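Local atomic coordinates of histidinol dehydrogenase (Elizabethkingia anophelis NUHP1, PDB entry 6AN0), a protein that probably catalyses the two successive NAD-dependent oxidations that turn L-histidinol, by way of L-histidinaldehyde, into L-histidine, the last step of histidine biosynthesis, using zinc. Residues A[36-41]-A[191-196]; A[48-53]-A[201-206]; A[131-136]-A[161-166]. All blocks are in the same frame, centred on the assembly; numbering follows the deposited sequence.

Contact 1. Residues A[36-41]-A[191-196]. With EDO (1,2-ethanediol), chain F.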
ATOM      1  N   ASN A  36     -18.686 -16.756  -1.445  1.00 24.66           N
ATOM      2  CA  ASN A  36     -18.824 -18.178  -1.145  1.00 30.71           C
ATOM      3  C   ASN A  36     -18.069 -19.009  -2.169  1.00 29.21           C
ATOM      4  O   ASN A  36     -17.461 -20.031  -1.827  1.00 30.15           O
ATOM      5  CB  ASN A  36     -20.300 -18.579  -1.103  1.00 34.93           C
ATOM      6  CG  ASN A  36     -20.490 -20.072  -0.862  1.00 56.11           C
ATOM      7  OD1 ASN A  36     -20.411 -20.545   0.273  1.00 71.21           O
ATOM      8  ND2 ASN A  36     -20.734 -20.821  -1.935  1.00 59.47           N
ATOM      9  N   ILE A  37     -18.082 -18.565  -3.424  1.00 28.93           N
ATOM     10  CA  ILE A  37     -17.393 -19.285  -4.488  1.00 35.74           C
ATOM     11  C   ILE A  37     -15.895 -19.314  -4.220  1.00 33.58           C
ATOM     12  O   ILE A  37     -15.255 -20.367  -4.300  1.00 28.66           O
ATOM     13  CB  ILE A  37     -17.732 -18.651  -5.846  1.00 31.93           C
ATOM     14  CG1 ILE A  37     -19.149 -19.067  -6.265  1.00 37.18           C
ATOM     15  CG2 ILE A  37     -16.703 -19.009  -6.890  1.00 35.10           C
ATOM     16  CD1 ILE A  37     -19.843 -18.067  -7.165  1.00 42.45           C
ATOM     17  N   VAL A  38     -15.329 -18.161  -3.839  1.00 22.85           N
ATOM     18  CA  VAL A  38     -13.897 -18.068  -3.554  1.00 23.36           C
ATOM     19  C   VAL A  38     -13.536 -18.872  -2.306  1.00 20.65           C
ATOM     20  O   VAL A  38     -12.542 -19.609  -2.286  1.00 22.02           O
ATOM     21  CB  VAL A  38     -13.487 -16.591  -3.399  1.00 22.03           C
ATOM     22  CG1 VAL A  38     -12.096 -16.494  -2.820  1.00 21.50           C
ATOM     23  CG2 VAL A  38     -13.554 -15.878  -4.755  1.00 26.77           C
ATOM     24  N   LEU A  39     -14.306 -18.700  -1.230  1.00 22.29           N
ATOM     25  CA  LEU A  39     -13.986 -19.385   0.018  1.00 23.24           C
ATOM     26  C   LEU A  39     -14.015 -20.902  -0.157  1.00 29.27           C
ATOM     27  O   LEU A  39     -13.214 -21.620   0.452  1.00 24.68           O
ATOM     28  CB  LEU A  39     -14.958 -18.943   1.120  1.00 25.49           C
ATOM     29  CG  LEU A  39     -14.747 -17.523   1.676  1.00 25.56           C
ATOM     30  CD1 LEU A  39     -15.760 -17.249   2.787  1.00 33.63           C
ATOM     31  CD2 LEU A  39     -13.325 -17.363   2.181  1.00 27.35           C
ATOM     32  N   THR A  40     -14.933 -21.407  -0.984  1.00 23.95           N
ATOM     33  CA  THR A  40     -14.974 -22.846  -1.254  1.00 26.64           C
ATOM     34  C   THR A  40     -13.695 -23.318  -1.945  1.00 24.79           C
ATOM     35  O   THR A  40     -13.128 -24.352  -1.572  1.00 26.09           O
ATOM     36  CB  THR A  40     -16.199 -23.193  -2.097  1.00 30.82           C
ATOM     37  OG1 THR A  40     -17.383 -22.866  -1.364  1.00 30.56           O
ATOM     38  CG2 THR A  40     -16.230 -24.686  -2.436  1.00 32.00           C
ATOM     39  N   VAL A  41     -13.228 -22.577  -2.956  1.00 21.99           N
ATOM     40  CA  VAL A  41     -11.972 -22.949  -3.610  1.00 21.23           C
ATOM     41  C   VAL A  41     -10.818 -22.887  -2.619  1.00 21.92           C
ATOM     42  O   VAL A  41      -9.954 -23.775  -2.587  1.00 24.13           O
ATOM     43  CB  VAL A  41     -11.700 -22.043  -4.827  1.00 21.98           C
ATOM     44  CG1 VAL A  41     -10.377 -22.446  -5.500  1.00 21.53           C
ATOM     45  CG2 VAL A  41     -12.851 -22.116  -5.819  1.00 22.64           C
ATOM     46  N   GLY A 191      -4.415 -21.183 -13.033  1.00 25.55           N
ATOM     47  CA  GLY A 191      -5.133 -19.943 -13.240  1.00 24.52           C
ATOM     48  C   GLY A 191      -6.232 -19.750 -12.211  1.00 22.90           C
ATOM     49  O   GLY A 191      -6.474 -20.606 -11.356  1.00 23.72           O
ATOM     50  N   GLY A 192      -6.892 -18.598 -12.322  1.00 22.12           N
ATOM     51  CA  GLY A 192      -8.161 -18.367 -11.642  1.00 27.56           C
ATOM     52  C   GLY A 192      -8.052 -18.309 -10.124  1.00 21.66           C
ATOM     53  O   GLY A 192      -7.006 -17.998  -9.553  1.00 18.83           O
ATOM     54  N   ILE A 193      -9.187 -18.597  -9.471  1.00 22.90           N
ATOM     55  CA  ILE A 193      -9.231 -18.552  -8.009  1.00 23.11           C
ATOM     56  C   ILE A 193      -8.225 -19.531  -7.416  1.00 21.49           C
ATOM     57  O   ILE A 193      -7.551 -19.225  -6.423  1.00 22.27           O
ATOM     58  CB  ILE A 193     -10.657 -18.837  -7.494  1.00 25.93           C
ATOM     59  CG1 ILE A 193     -11.669 -17.823  -8.037  1.00 21.74           C
ATOM     60  CG2 ILE A 193     -10.683 -18.787  -5.960  1.00 21.95           C
ATOM     61  CD1 ILE A 193     -13.150 -18.261  -7.766  1.00 22.45           C
ATOM     62  N   GLN A 194      -8.108 -20.725  -8.012  1.00 23.84           N
ATOM     63  CA  GLN A 194      -7.235 -21.745  -7.441  1.00 21.29           C
ATOM     64  C   GLN A 194      -5.767 -21.330  -7.477  1.00 25.64           C
ATOM     65  O   GLN A 194      -5.020 -21.648  -6.544  1.00 21.97           O
ATOM     66  CB  GLN A 194      -7.453 -23.104  -8.138  1.00 21.59           C
ATOM     67  CG  GLN A 194      -7.216 -23.144  -9.681  1.00 22.95           C
ATOM     68  CD  GLN A 194      -8.446 -22.737 -10.505  1.00 25.93           C
ATOM     69  OE1 GLN A 194      -9.402 -22.164  -9.982  1.00 25.33           O
ATOM     70  NE2 GLN A 194      -8.414 -23.032 -11.806  1.00 26.75           N
ATOM     71  N   ALA A 195      -5.338 -20.594  -8.510  1.00 18.98           N
ATOM     72  CA  ALA A 195      -3.972 -20.077  -8.518  1.00 21.65           C
ATOM     73  C   ALA A 195      -3.755 -19.071  -7.394  1.00 23.29           C
ATOM     74  O   ALA A 195      -2.731 -19.117  -6.698  1.00 20.07           O
ATOM     75  CB  ALA A 195      -3.637 -19.437  -9.870  1.00 21.40           C
ATOM     76  N   ILE A 196      -4.700 -18.142  -7.212  1.00 20.56           N
ATOM     77  CA  ILE A 196      -4.580 -17.170  -6.122  1.00 18.68           C
ATOM     78  C   ILE A 196      -4.547 -17.891  -4.778  1.00 23.27           C
ATOM     79  O   ILE A 196      -3.780 -17.525  -3.875  1.00 21.83           O
ATOM     80  CB  ILE A 196      -5.736 -16.145  -6.188  1.00 23.99           C
ATOM     81  CG1 ILE A 196      -5.704 -15.359  -7.504  1.00 21.23           C
ATOM     82  CG2 ILE A 196      -5.704 -15.203  -4.982  1.00 23.25           C
ATOM     83  CD1 ILE A 196      -4.334 -14.726  -7.808  1.00 21.08           C
TER
HETATM   84  C1  EDO F 505     -16.794 -22.499   3.009  1.00 54.25           C
HETATM   85  O1  EDO F 505     -16.565 -21.468   3.975  1.00 64.32           O
HETATM   86  C2  EDO F 505     -17.330 -21.847   1.744  1.00 44.76           C
HETATM   87  O2  EDO F 505     -18.114 -20.712   2.138  1.00 48.83           O

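Contact 2. Residues A[48-53]-A[201-206]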
ATOM      1  N   GLU A  48      -6.687 -29.957   0.144  1.00 27.98           N
ATOM      2  CA  GLU A  48      -6.215 -30.911  -0.848  1.00 33.88           C
ATOM      3  C   GLU A  48      -4.979 -30.445  -1.605  1.00 30.07           C
ATOM      4  O   GLU A  48      -4.414 -31.239  -2.364  1.00 32.44           O
ATOM      5  CB  GLU A  48      -7.329 -31.227  -1.864  1.00 34.85           C
ATOM      6  CG  GLU A  48      -8.613 -31.804  -1.267  1.00 40.30           C
ATOM      7  CD  GLU A  48      -8.437 -33.193  -0.669  1.00 53.57           C
ATOM      8  OE1 GLU A  48      -7.415 -33.859  -0.950  1.00 45.02           O
ATOM      9  OE2 GLU A  48      -9.337 -33.620   0.086  1.00 57.16           O
ATOM     10  N   LYS A  49      -4.559 -29.184  -1.431  1.00 26.96           N
ATOM     11  CA  LYS A  49      -3.304 -28.663  -1.969  1.00 27.31           C
ATOM     12  C   LYS A  49      -3.114 -28.974  -3.453  1.00 32.00           C
ATOM     13  O   LYS A  49      -3.962 -28.593  -4.269  1.00 25.72           O
ATOM     14  CB  LYS A  49      -2.136 -29.175  -1.128  1.00 29.77           C
ATOM     15  CG  LYS A  49      -2.292 -28.804   0.352  1.00 35.06           C
ATOM     16  CD  LYS A  49      -1.249 -29.461   1.226  1.00 40.27           C
ATOM     17  CE  LYS A  49      -1.602 -29.306   2.700  1.00 54.24           C
ATOM     18  NZ  LYS A  49      -1.803 -27.878   3.082  1.00 50.05           N
ATOM     19  N   ASP A  50      -2.000 -29.627  -3.822  1.00 26.04           N
ATOM     20  CA  ASP A  50      -1.725 -29.881  -5.240  1.00 25.09           C
ATOM     21  C   ASP A  50      -2.863 -30.639  -5.912  1.00 27.58           C
ATOM     22  O   ASP A  50      -3.106 -30.465  -7.113  1.00 28.58           O
ATOM     23  CB  ASP A  50      -0.435 -30.692  -5.408  1.00 31.00           C
ATOM     24  CG  ASP A  50       0.818 -29.829  -5.434  1.00 30.08           C
ATOM     25  OD1 ASP A  50       0.717 -28.585  -5.312  1.00 31.81           O
ATOM     26  OD2 ASP A  50       1.917 -30.408  -5.586  1.00 34.44           O
ATOM     27  N   LYS A  51      -3.548 -31.508  -5.174  1.00 27.64           N
ATOM     28  CA  LYS A  51      -4.631 -32.266  -5.798  1.00 31.01           C
ATOM     29  C   LYS A  51      -5.770 -31.342  -6.195  1.00 34.56           C
ATOM     30  O   LYS A  51      -6.372 -31.514  -7.262  1.00 32.70           O
ATOM     31  CB  LYS A  51      -5.122 -33.369  -4.867  1.00 33.10           C
ATOM     32  CG  LYS A  51      -4.186 -34.562  -4.784  1.00 32.21           C
ATOM     33  CD  LYS A  51      -4.774 -35.679  -3.937  1.00 43.58           C
ATOM     34  CE  LYS A  51      -4.970 -35.235  -2.502  1.00 53.51           C
ATOM     35  NZ  LYS A  51      -5.344 -36.374  -1.614  1.00 69.86           N
ATOM     36  N   ALA A  52      -6.062 -30.342  -5.356  1.00 29.78           N
ATOM     37  CA  ALA A  52      -7.057 -29.335  -5.711  1.00 30.20           C
ATOM     38  C   ALA A  52      -6.627 -28.531  -6.934  1.00 31.13           C
ATOM     39  O   ALA A  52      -7.440 -28.286  -7.837  1.00 26.02           O
ATOM     40  CB  ALA A  52      -7.312 -28.406  -4.521  1.00 31.71           C
ATOM     41  N   LEU A  53      -5.357 -28.095  -6.978  1.00 26.08           N
ATOM     42  CA  LEU A  53      -4.859 -27.383  -8.151  1.00 26.10           C
ATOM     43  C   LEU A  53      -5.085 -28.189  -9.424  1.00 25.20           C
ATOM     44  O   LEU A  53      -5.586 -27.667 -10.429  1.00 30.79           O
ATOM     45  CB  LEU A  53      -3.369 -27.064  -7.996  1.00 29.90           C
ATOM     46  CG  LEU A  53      -2.975 -25.700  -7.468  1.00 37.87           C
ATOM     47  CD1 LEU A  53      -1.465 -25.637  -7.381  1.00 32.06           C
ATOM     48  CD2 LEU A  53      -3.535 -24.575  -8.350  1.00 34.27           C
ATOM     49  N   PHE A 201      -2.107 -19.775   0.330  1.00 20.99           N
ATOM     50  CA  PHE A 201      -1.931 -20.762   1.388  1.00 25.49           C
ATOM     51  C   PHE A 201      -0.731 -21.668   1.171  1.00 28.98           C
ATOM     52  O   PHE A 201      -0.250 -22.269   2.137  1.00 26.39           O
ATOM     53  CB  PHE A 201      -3.198 -21.627   1.537  1.00 27.82           C
ATOM     54  CG  PHE A 201      -4.436 -20.822   1.814  1.00 28.98           C
ATOM     55  CD1 PHE A 201      -4.707 -20.361   3.097  1.00 35.11           C
ATOM     56  CD2 PHE A 201      -5.308 -20.484   0.783  1.00 27.49           C
ATOM     57  CE1 PHE A 201      -5.838 -19.592   3.359  1.00 37.45           C
ATOM     58  CE2 PHE A 201      -6.440 -19.711   1.035  1.00 29.87           C
ATOM     59  CZ  PHE A 201      -6.704 -19.266   2.321  1.00 29.65           C
ATOM     60  N   GLY A 202      -0.227 -21.760  -0.056  1.00 25.54           N
ATOM     61  CA  GLY A 202       0.860 -22.672  -0.365  1.00 23.10           C
ATOM     62  C   GLY A 202       0.364 -24.081  -0.617  1.00 28.58           C
ATOM     63  O   GLY A 202      -0.651 -24.491  -0.053  1.00 26.34           O
ATOM     64  N   THR A 203       1.048 -24.822  -1.478  1.00 21.79           N
ATOM     65  CA  THR A 203       0.810 -26.249  -1.661  1.00 27.67           C
ATOM     66  C   THR A 203       2.153 -26.961  -1.601  1.00 32.01           C
ATOM     67  O   THR A 203       3.192 -26.342  -1.348  1.00 31.75           O
ATOM     68  CB  THR A 203       0.105 -26.553  -2.990  1.00 32.78           C
ATOM     69  OG1 THR A 203       0.991 -26.267  -4.081  1.00 29.88           O
ATOM     70  CG2 THR A 203      -1.174 -25.720  -3.143  1.00 31.92           C
ATOM     71  N   GLU A 204       2.134 -28.274  -1.848  1.00 30.53           N
ATOM     72  CA  GLU A 204       3.386 -29.017  -1.910  1.00 28.91           C
ATOM     73  C   GLU A 204       4.321 -28.451  -2.971  1.00 34.50           C
ATOM     74  O   GLU A 204       5.540 -28.440  -2.778  1.00 36.05           O
ATOM     75  CB  GLU A 204       3.117 -30.496  -2.181  1.00 32.98           C
ATOM     76  CG  GLU A 204       2.262 -31.184  -1.134  1.00 37.91           C
ATOM     77  CD  GLU A 204       0.811 -31.297  -1.556  1.00 35.91           C
ATOM     78  OE1 GLU A 204       0.384 -30.494  -2.410  1.00 32.08           O
ATOM     79  OE2 GLU A 204       0.102 -32.188  -1.038  1.00 35.63           O
ATOM     80  N   THR A 205       3.778 -27.966  -4.087  1.00 29.24           N
ATOM     81  CA  THR A 205       4.603 -27.476  -5.188  1.00 31.48           C
ATOM     82  C   THR A 205       4.835 -25.971  -5.154  1.00 39.48           C
ATOM     83  O   THR A 205       5.892 -25.508  -5.600  1.00 34.79           O
ATOM     84  CB  THR A 205       3.967 -27.864  -6.529  1.00 31.88           C
ATOM     85  OG1 THR A 205       3.791 -29.287  -6.571  1.00 30.64           O
ATOM     86  CG2 THR A 205       4.841 -27.447  -7.706  1.00 32.32           C
ATOM     87  N   ILE A 206       3.900 -25.195  -4.618  1.00 35.26           N
ATOM     88  CA  ILE A 206       3.961 -23.737  -4.676  1.00 26.44           C
ATOM     89  C   ILE A 206       4.124 -23.217  -3.255  1.00 32.88           C
ATOM     90  O   ILE A 206       3.234 -23.393  -2.416  1.00 31.99           O
ATOM     91  CB  ILE A 206       2.714 -23.153  -5.353  1.00 24.32           C
ATOM     92  CG1 ILE A 206       2.575 -23.739  -6.770  1.00 26.75           C
ATOM     93  CG2 ILE A 206       2.758 -21.615  -5.367  1.00 23.35           C
ATOM     94  CD1 ILE A 206       1.285 -23.357  -7.513  1.00 26.48           C
TER
HETATM   95  O   HOH W   1      -1.933 -33.085  -2.475  1.00 40.36           O
HETATM   96  O   HOH W   2      -2.856 -25.258   1.301  1.00 32.60           O

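Contact 3. Residues A[131-136]-A[161-166]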
ATOM      1  N   ILE A 131       3.131 -13.630  -8.807  1.00 16.71           N
ATOM      2  CA  ILE A 131       2.689 -12.897  -9.995  1.00 15.39           C
ATOM      3  C   ILE A 131       1.660 -13.751 -10.721  1.00 20.74           C
ATOM      4  O   ILE A 131       1.933 -14.913 -11.041  1.00 19.17           O
ATOM      5  CB  ILE A 131       3.863 -12.561 -10.941  1.00 18.40           C
ATOM      6  CG1 ILE A 131       4.863 -11.617 -10.259  1.00 18.14           C
ATOM      7  CG2 ILE A 131       3.335 -11.942 -12.248  1.00 17.46           C
ATOM      8  CD1 ILE A 131       6.231 -11.524 -11.003  1.00 21.16           C
ATOM      9  N   TYR A 132       0.494 -13.171 -10.990  1.00 16.92           N
ATOM     10  CA  TYR A 132      -0.549 -13.814 -11.780  1.00 17.24           C
ATOM     11  C   TYR A 132      -0.581 -13.223 -13.182  1.00 21.97           C
ATOM     12  O   TYR A 132      -0.643 -11.999 -13.333  1.00 24.48           O
ATOM     13  CB  TYR A 132      -1.917 -13.630 -11.123  1.00 19.13           C
ATOM     14  CG  TYR A 132      -2.947 -14.389 -11.907  1.00 21.36           C
ATOM     15  CD1 TYR A 132      -3.011 -15.771 -11.810  1.00 26.50           C
ATOM     16  CD2 TYR A 132      -3.779 -13.750 -12.816  1.00 20.23           C
ATOM     17  CE1 TYR A 132      -3.911 -16.504 -12.554  1.00 29.27           C
ATOM     18  CE2 TYR A 132      -4.703 -14.493 -13.570  1.00 26.34           C
ATOM     19  CZ  TYR A 132      -4.749 -15.865 -13.428  1.00 28.99           C
ATOM     20  OH  TYR A 132      -5.643 -16.634 -14.148  1.00 29.22           O
ATOM     21  N   ILE A 133      -0.580 -14.088 -14.203  1.00 20.11           N
ATOM     22  CA  ILE A 133      -0.636 -13.664 -15.596  1.00 18.42           C
ATOM     23  C   ILE A 133      -1.785 -14.397 -16.276  1.00 23.54           C
ATOM     24  O   ILE A 133      -1.734 -15.623 -16.416  1.00 23.89           O
ATOM     25  CB  ILE A 133       0.680 -13.941 -16.347  1.00 20.06           C
ATOM     26  CG1 ILE A 133       1.875 -13.246 -15.666  1.00 25.33           C
ATOM     27  CG2 ILE A 133       0.560 -13.538 -17.813  1.00 24.05           C
ATOM     28  CD1 ILE A 133       1.863 -11.740 -15.797  1.00 30.04           C
ATOM     29  N   PRO A 134      -2.831 -13.706 -16.731  1.00 24.47           N
ATOM     30  CA  PRO A 134      -3.912 -14.406 -17.445  1.00 26.64           C
ATOM     31  C   PRO A 134      -3.389 -15.104 -18.689  1.00 27.40           C
ATOM     32  O   PRO A 134      -2.366 -14.724 -19.263  1.00 27.77           O
ATOM     33  CB  PRO A 134      -4.890 -13.280 -17.810  1.00 28.59           C
ATOM     34  CG  PRO A 134      -4.621 -12.201 -16.784  1.00 27.59           C
ATOM     35  CD  PRO A 134      -3.115 -12.267 -16.574  1.00 24.79           C
ATOM     36  N   GLY A 135      -4.110 -16.144 -19.107  1.00 25.67           N
ATOM     37  CA  GLY A 135      -3.796 -16.890 -20.304  1.00 26.63           C
ATOM     38  C   GLY A 135      -4.584 -16.414 -21.508  1.00 32.87           C
ATOM     39  O   GLY A 135      -4.937 -15.234 -21.624  1.00 35.87           O
ATOM     40  N   GLY A 136      -4.877 -17.349 -22.410  1.00 34.13           N
ATOM     41  CA  GLY A 136      -5.566 -17.043 -23.651  1.00 34.80           C
ATOM     42  C   GLY A 136      -4.619 -17.076 -24.836  1.00 42.01           C
ATOM     43  O   GLY A 136      -3.408 -17.286 -24.708  1.00 41.72           O
ATOM     44  N   LEU A 161       5.461 -17.324 -10.574  1.00 20.27           N
ATOM     45  CA  LEU A 161       4.547 -16.869 -11.620  1.00 20.92           C
ATOM     46  C   LEU A 161       3.551 -17.983 -11.921  1.00 19.96           C
ATOM     47  O   LEU A 161       3.962 -19.100 -12.250  1.00 19.82           O
ATOM     48  CB  LEU A 161       5.323 -16.476 -12.881  1.00 19.27           C
ATOM     49  CG  LEU A 161       4.515 -15.687 -13.915  1.00 26.74           C
ATOM     50  CD1 LEU A 161       5.466 -14.777 -14.689  1.00 37.15           C
ATOM     51  CD2 LEU A 161       3.767 -16.593 -14.872  1.00 27.13           C
ATOM     52  N   CYS A 162       2.254 -17.683 -11.799  1.00 18.24           N
ATOM     53  CA  CYS A 162       1.166 -18.596 -12.150  1.00 25.05           C
ATOM     54  C   CYS A 162       0.459 -18.098 -13.403  1.00 22.30           C
ATOM     55  O   CYS A 162       0.100 -16.920 -13.489  1.00 20.17           O
ATOM     56  CB  CYS A 162       0.133 -18.699 -11.025  1.00 23.43           C
ATOM     57  SG  CYS A 162       0.705 -19.579  -9.560  1.00 24.11           S
ATOM     58  N   THR A 163       0.209 -19.008 -14.346  1.00 20.75           N
ATOM     59  CA  THR A 163      -0.504 -18.656 -15.571  1.00 20.99           C
ATOM     60  C   THR A 163      -1.151 -19.926 -16.097  1.00 20.73           C
ATOM     61  O   THR A 163      -0.517 -20.990 -16.041  1.00 23.42           O
ATOM     62  CB  THR A 163       0.459 -18.023 -16.601  1.00 23.33           C
ATOM     63  OG1 THR A 163      -0.270 -17.513 -17.730  1.00 23.45           O
ATOM     64  CG2 THR A 163       1.503 -19.012 -17.080  1.00 24.80           C
ATOM     65  N   PRO A 164      -2.403 -19.880 -16.546  1.00 25.42           N
ATOM     66  CA  PRO A 164      -3.151 -21.127 -16.804  1.00 21.30           C
ATOM     67  C   PRO A 164      -2.768 -21.761 -18.130  1.00 28.99           C
ATOM     68  O   PRO A 164      -2.464 -21.062 -19.107  1.00 27.80           O
ATOM     69  CB  PRO A 164      -4.614 -20.670 -16.808  1.00 24.71           C
ATOM     70  CG  PRO A 164      -4.561 -19.208 -17.116  1.00 23.65           C
ATOM     71  CD  PRO A 164      -3.287 -18.698 -16.504  1.00 22.14           C
ATOM     72  N   PRO A 165      -2.781 -23.090 -18.200  1.00 23.79           N
ATOM     73  CA  PRO A 165      -2.495 -23.779 -19.462  1.00 28.44           C
ATOM     74  C   PRO A 165      -3.670 -23.722 -20.424  1.00 31.48           C
ATOM     75  O   PRO A 165      -4.824 -23.514 -20.041  1.00 29.42           O
ATOM     76  CB  PRO A 165      -2.245 -25.226 -19.018  1.00 28.46           C
ATOM     77  CG  PRO A 165      -3.142 -25.374 -17.808  1.00 25.73           C
ATOM     78  CD  PRO A 165      -3.039 -24.034 -17.099  1.00 24.92           C
ATOM     79  N   ASP A 166      -3.361 -23.942 -21.699  1.00 28.59           N
ATOM     80  CA  ASP A 166      -4.428 -24.194 -22.651  1.00 30.88           C
ATOM     81  C   ASP A 166      -4.870 -25.656 -22.523  1.00 31.18           C
ATOM     82  O   ASP A 166      -4.388 -26.400 -21.663  1.00 29.75           O
ATOM     83  CB  ASP A 166      -3.993 -23.798 -24.063  1.00 34.49           C
ATOM     84  CG  ASP A 166      -2.888 -24.681 -24.640  1.00 43.94           C
ATOM     85  OD1 ASP A 166      -2.586 -25.772 -24.111  1.00 36.29           O
ATOM     86  OD2 ASP A 166      -2.316 -24.268 -25.670  1.00 39.83           O
TER
HETATM   87  O   HOH W   3      -4.509 -20.319 -21.200  1.00 49.55           O

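Contact 1. Residues A[36-41]-A[191-196]
On helix 36-41, which lays I37, V38 and V41 against I193 and Q194, the carbonyl oxygen of N36 is gripped twice by T40. One bond is the helical one from T40 N; the other, 2.9 Å from T40 OG1 to N36 O, comes from the opposite face of that carbonyl, its donor tilted 29° from the plane. A 1,2-ethanediol molecule, probably from the crystallisation liquor, sits beside this pair and gives a hydrogen bond of 3.0 Å from its O2 to N36 OD1.

None of this polar chemistry crosses to 191-196, where the contact is apolar and turns on I193. Its two branches part company. CG1 lies beside the backbone N (chi1 -59°), which leaves CG2 anti to that N and pressed on the branching carbon of V41, with I193 CG2 3.6 Å from V41 CB. The longer branch carries CD1 toward the earlier residues of helix 36-41: I193 CD1 comes within 3.7 Å of I37 CG2, the two side chains crossing at about a right angle, and within 3.9 Å of V38 CG2. V41 reaches past I193 as well, placing its CG1 3.8 Å from Q194 CA. V41 CG1 also meets Q194 CB; the glutamine chain bends at its second torsion. Q194 is predicted to bind NAD(+), so this contact packs the backbone of a probable cofactor residue.

The two short helical segments cross at -54° with axes 9.5 Å apart. Helix 218-227 adds I226 against V38 and L39, and Y219 against I193, while Y56 of helix 50-61 touches both V41 and Q194.

Contact 2. Residues A[48-53]-A[201-206]
T203 turns its two branches to different tasks against K49 and D50: CG2 rests on the K49 backbone, and OG1 gives a 2.6 Å bond to D50 OD1, arriving nearly along the C-O axis. With chi1 at 68°, T203 OG1 also accepts from I206 N at 3.1 Å, which makes the turn an ST motif and leaves this hydroxyl both donating and accepting. E204 bends back over K49 CB, and the syn lone pair of its OE1 takes D50 N at 2.9 Å (156° at the hydrogen); K49 is the N-cap residue of helix 50-61, so the carboxylate meets the helix at its first turn. E204 OE2 takes a water shared with E48 O, whereas the buried E204 N has no partner in the model. D50 OD1 and E204 OE1 lie 3.5 Å apart, a proximity that may raise the pKa of one acid. T205 OG1 bonds to D50 OD2 at a doubtfully short 2.4 Å, and T205 N bonds weakly to D50 OD1. Last comes I206, whose CD1 touches L53 CD1 at 3.6 Å, beside A198 of helix 192-201.

Contact 3. Residues A[131-136]-A[161-166]
The Y132 ring meets its neighbours on 161-166 at a slant: C162 O lies 3.7 Å from Y132 CD1, and at the far end P164 CD comes 3.9 Å from Y132 OH. The ring runs along the strand towards P164 because chi1 is -176°, with CG opposite the backbone N, and G192 N is hydrogen-bonded to the hydroxyl, which fixes that end of a residue predicted to bind NAD(+). A195 of helix 192-201 touches both Y132 and C162. Behind the ring the strands pair in parallel, I131 with L161 and Y132 with C162, held by C162 N to I131 O at 2.9 Å and I133 N to C162 O at 3.0 Å. These are the two strands of a beta-alpha-beta unit, strand 117-132, helix 142-154 and strand 158-163. The helix covers the sheet face of I131 and L161; on that side I133 CG1 packs 3.9 Å from L161 CD2, with V144 touching both residues. Past the last bridge a side chain takes over from the backbone: T163 OG1 gives a 2.7 Å bond to I133 O, approaching from 36° above the carbonyl plane. P164 CG then sits 3.7 Å from G135 N, and a water donates to P164 O while accepting from G136 N.

Contacts 1 and 3 are buried and contact 2 only partly so, and the chemistry follows. Contact 1 is purely apolar between helices, contact 3 adds the regular backbone ladder of a parallel sheet, and contact 2, lying farthest from the centre of the chain, relies on carboxylates, hydroxyls and waters. Helix 192-201 links all three: its first turn belongs to contact 1 and touches Y132 of contact 3, G191 just before it packs on P164, and the loop after its end forms contact 2. Contacts 1 and 2 also use the consecutive helices 35-48 and 50-61, and Q194 O packs on L53 CD2. Q194 and Y132, both predicted to bind NAD(+), bring contacts 1 and 3 to the probable cofactor site.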